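Local coordinates for LRR receptor-like serine/threonine-protein kinase RGI3 (Arabidopsis thaliana, PDB 5HZ0), which acts as a cell-surface receptor for RGF peptide hormones, which maintain the root stem cell niche, and pairs with SERK co-receptors through its leucine-rich repeats, at residues S345-R350 against P367-G372. The protein carries 5 engineered substitutions. Residues are numbered along the deposited sequence; the frame is centred on the assembly and turned at random.
Sequences SLSQCR and PKEIFG. With NAG (2-acetamido-2-deoxy-beta-D-glucopyranose), chain C.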
ATOM      1  N   SER A 345      28.782  -1.356   4.783  1.00 12.03           N
ATOM      2  CA  SER A 345      28.508  -2.213   5.940  1.00  3.98           C
ATOM      3  C   SER A 345      27.039  -2.571   6.072  1.00  9.72           C
ATOM      4  O   SER A 345      26.660  -3.442   6.851  1.00 22.09           O
ATOM      5  CB  SER A 345      28.988  -1.563   7.230  1.00  5.65           C
ATOM      6  OG  SER A 345      28.480  -0.248   7.379  1.00 18.05           O
ATOM      7  N   LEU A 346      26.206  -1.898   5.306  1.00  9.16           N
ATOM      8  CA  LEU A 346      24.795  -2.232   5.268  1.00 13.80           C
ATOM      9  C   LEU A 346      24.607  -3.647   4.709  1.00 15.49           C
ATOM     10  O   LEU A 346      23.630  -4.331   5.028  1.00 13.78           O
ATOM     11  CB  LEU A 346      24.048  -1.203   4.431  1.00 13.48           C
ATOM     12  CG  LEU A 346      22.531  -1.171   4.522  1.00 17.89           C
ATOM     13  CD1 LEU A 346      22.094  -0.988   5.959  1.00 11.15           C
ATOM     14  CD2 LEU A 346      22.017  -0.036   3.637  1.00 20.63           C
ATOM     15  N   SER A 347      25.556  -4.084   3.887  1.00  2.00           N
ATOM     16  CA  SER A 347      25.551  -5.455   3.380  1.00 15.95           C
ATOM     17  C   SER A 347      25.817  -6.516   4.462  1.00 16.07           C
ATOM     18  O   SER A 347      25.572  -7.700   4.230  1.00 18.22           O
ATOM     19  CB  SER A 347      26.577  -5.623   2.265  1.00 14.91           C
ATOM     20  OG  SER A 347      27.886  -5.495   2.788  1.00 18.23           O
ATOM     21  N   GLN A 348      26.318  -6.117   5.634  1.00  7.79           N
ATOM     22  CA  GLN A 348      26.429  -7.084   6.728  1.00  7.18           C
ATOM     23  C   GLN A 348      25.078  -7.433   7.327  1.00 12.27           C
ATOM     24  O   GLN A 348      24.979  -8.329   8.156  1.00 22.13           O
ATOM     25  CB  GLN A 348      27.373  -6.607   7.821  1.00  6.98           C
ATOM     26  CG  GLN A 348      28.813  -6.580   7.396  1.00 12.71           C
ATOM     27  CD  GLN A 348      29.677  -5.954   8.445  1.00 21.02           C
ATOM     28  OE1 GLN A 348      29.600  -6.314   9.626  1.00 23.67           O
ATOM     29  NE2 GLN A 348      30.495  -4.984   8.036  1.00 23.07           N
ATOM     30  N   CYS A 349      24.031  -6.737   6.907  1.00  5.85           N
ATOM     31  CA  CYS A 349      22.707  -7.152   7.312  1.00 10.15           C
ATOM     32  C   CYS A 349      22.308  -8.123   6.205  1.00 17.30           C
ATOM     33  O   CYS A 349      21.786  -7.713   5.155  1.00 13.67           O
ATOM     34  CB  CYS A 349      21.734  -5.954   7.347  1.00 10.87           C
ATOM     35  SG  CYS A 349      22.268  -4.462   8.281  1.00  6.71           S
ATOM     36  N   ARG A 350      22.399  -9.421   6.527  1.00 17.31           N
ATOM     37  CA  ARG A 350      22.324 -10.489   5.525  1.00  9.12           C
ATOM     38  C   ARG A 350      20.886 -10.774   5.132  1.00  7.54           C
ATOM     39  O   ARG A 350      20.620 -11.289   4.060  1.00 15.77           O
ATOM     40  CB  ARG A 350      23.006 -11.792   6.018  1.00 12.33           C
ATOM     41  CG  ARG A 350      24.489 -11.678   6.394  1.00  2.29           C
ATOM     42  CD  ARG A 350      25.315 -11.033   5.295  1.00  9.35           C
ATOM     43  NE  ARG A 350      25.222 -11.776   4.044  1.00 17.72           N
ATOM     44  CZ  ARG A 350      25.581 -11.303   2.850  1.00 23.02           C
ATOM     45  NH1 ARG A 350      26.073 -10.073   2.731  1.00 16.67           N
ATOM     46  NH2 ARG A 350      25.445 -12.068   1.768  1.00 25.03           N
ATOM     47  N   PRO A 367      27.713   0.835  -3.349  1.00 10.64           N
ATOM     48  CA  PRO A 367      28.671  -0.136  -2.815  1.00  6.66           C
ATOM     49  C   PRO A 367      28.384  -1.508  -3.397  1.00  9.92           C
ATOM     50  O   PRO A 367      27.224  -1.934  -3.436  1.00 16.18           O
ATOM     51  CB  PRO A 367      28.409  -0.105  -1.300  1.00  2.64           C
ATOM     52  CG  PRO A 367      27.022   0.407  -1.161  1.00 14.11           C
ATOM     53  CD  PRO A 367      26.854   1.397  -2.294  1.00 14.15           C
ATOM     54  N   LYS A 368      29.435  -2.172  -3.870  1.00  7.00           N
ATOM     55  CA  LYS A 368      29.318  -3.482  -4.495  1.00  3.27           C
ATOM     56  C   LYS A 368      28.665  -4.475  -3.543  1.00  7.47           C
ATOM     57  O   LYS A 368      27.861  -5.319  -3.953  1.00  3.26           O
ATOM     58  CB  LYS A 368      30.713  -3.962  -4.923  1.00 24.16           C
ATOM     59  CG  LYS A 368      31.404  -2.955  -5.880  1.00 71.19           C
ATOM     60  CD  LYS A 368      32.536  -3.601  -6.717  1.00 66.29           C
ATOM     61  CE  LYS A 368      32.702  -2.906  -8.084  1.00 57.54           C
ATOM     62  NZ  LYS A 368      33.694  -3.612  -8.962  1.00 50.90           N
ATOM     63  N   GLU A 369      28.977  -4.329  -2.263  1.00  2.96           N
ATOM     64  CA  GLU A 369      28.607  -5.324  -1.272  1.00  9.48           C
ATOM     65  C   GLU A 369      27.099  -5.456  -1.120  1.00  8.59           C
ATOM     66  O   GLU A 369      26.596  -6.515  -0.790  1.00 15.83           O
ATOM     67  CB  GLU A 369      29.290  -5.040   0.081  1.00  6.61           C
ATOM     68  CG  GLU A 369      30.819  -5.065   0.031  1.00  5.98           C
ATOM     69  CD  GLU A 369      31.438  -3.706  -0.306  1.00 19.39           C
ATOM     70  OE1 GLU A 369      30.767  -2.862  -0.953  1.00 13.94           O
ATOM     71  OE2 GLU A 369      32.605  -3.472   0.087  1.00 24.30           O
ATOM     72  N   ILE A 370      26.370  -4.389  -1.386  1.00 10.32           N
ATOM     73  CA  ILE A 370      24.923  -4.441  -1.246  1.00  9.46           C
ATOM     74  C   ILE A 370      24.311  -5.460  -2.209  1.00 11.92           C
ATOM     75  O   ILE A 370      23.264  -6.040  -1.933  1.00  8.05           O
ATOM     76  CB  ILE A 370      24.294  -3.039  -1.402  1.00 14.20           C
ATOM     77  CG1 ILE A 370      23.520  -2.674  -0.137  1.00 19.19           C
ATOM     78  CG2 ILE A 370      23.389  -2.964  -2.614  1.00 15.96           C
ATOM     79  CD1 ILE A 370      24.396  -2.431   1.074  1.00 20.65           C
ATOM     80  N   PHE A 371      24.996  -5.708  -3.321  1.00 19.76           N
ATOM     81  CA  PHE A 371      24.511  -6.662  -4.316  1.00 19.48           C
ATOM     82  C   PHE A 371      24.846  -8.110  -3.912  1.00 20.24           C
ATOM     83  O   PHE A 371      24.430  -9.071  -4.566  1.00 16.00           O
ATOM     84  CB  PHE A 371      25.078  -6.325  -5.703  1.00 17.72           C
ATOM     85  CG  PHE A 371      24.478  -5.081  -6.328  1.00 21.38           C
ATOM     86  CD1 PHE A 371      23.180  -5.094  -6.836  1.00 23.21           C
ATOM     87  CD2 PHE A 371      25.213  -3.912  -6.431  1.00 21.04           C
ATOM     88  CE1 PHE A 371      22.630  -3.967  -7.423  1.00 16.93           C
ATOM     89  CE2 PHE A 371      24.663  -2.776  -7.023  1.00 21.18           C
ATOM     90  CZ  PHE A 371      23.371  -2.807  -7.516  1.00 16.22           C
ATOM     91  N   GLY A 372      25.597  -8.258  -2.826  1.00 20.92           N
ATOM     92  CA  GLY A 372      25.895  -9.572  -2.284  1.00 16.26           C
ATOM     93  C   GLY A 372      24.748 -10.139  -1.460  1.00 16.52           C
ATOM     94  O   GLY A 372      24.785 -11.300  -1.049  1.00 14.57           O
TER
HETATM   95  C1  NAG C   1      30.102 -11.615  -6.403  1.00 17.02           C
HETATM   96  C2  NAG C   1      30.944 -11.083  -5.245  1.00 19.29           C
HETATM   97  C3  NAG C   1      32.440 -11.138  -5.540  1.00 24.83           C
HETATM   98  C4  NAG C   1      32.805 -12.544  -6.004  1.00 29.70           C
HETATM   99  C5  NAG C   1      31.936 -12.883  -7.212  1.00 29.39           C
HETATM  100  C6  NAG C   1      32.326 -14.219  -7.841  1.00 29.34           C
HETATM  101  C7  NAG C   1      29.935  -9.432  -3.792  1.00 19.29           C
HETATM  102  C8  NAG C   1      29.700  -7.978  -3.496  1.00 21.33           C
HETATM  103  N2  NAG C   1      30.570  -9.722  -4.922  1.00 16.05           N
HETATM  104  O3  NAG C   1      33.178 -10.737  -4.396  1.00 21.11           O
HETATM  105  O4  NAG C   1      34.168 -12.642  -6.358  1.00 31.84           O
HETATM  106  O5  NAG C   1      30.570 -12.874  -6.848  1.00 22.60           O
HETATM  107  O6  NAG C   1      32.733 -15.131  -6.842  1.00 36.23           O
HETATM  108  O7  NAG C   1      29.538 -10.293  -3.015  1.00 21.63           O
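Two successive 3-10 turns of the extracellular leucine-rich-repeat solenoid, 345-348 and 369-372, stack on its convex side, where S347 packs against E369 and I370. The CA atoms that lie nearest each other are those of S347 and I370, 4.8 Å apart. CB of S347 lies against the carbonyl of E369, 3.2 Å from its O, while OG reaches CB of the same glutamate. That hydroxyl is hydrogen-bonded within its own turn, to the carbonyl of Q344, and meets E369 through the aliphatic root of the side chain; the carboxylate leads away. CD1 of I370 reaches across to the first turn, 3.6 Å from CB of L346 and 3.5 Å from N of S347. I370 also rests on L379 of strand 378-380, and L346 on M322 of the preceding repeat, which carries the apolar core from coil to coil. On the solvent-exposed side, bends at chi2 (-52°) and chi3 (-58°) turn the R350 chain back over the turns and bring the guanidinium within reach of two carbonyls: NH1 donates to O of S347 at 2.9 Å and NH2 to O of G372 at 3.0 Å. The latter donor stands above the carbonyl plane, and the N-H...O angle of 138° is well short of straight. A glycan sugar attached to the protein lies beside the second turn, its C8 3.3 Å from O of K368. Such stacking of short 3-10 turns, one per repeat, is characteristic of the convex side of plant-type leucine-rich-repeat receptors.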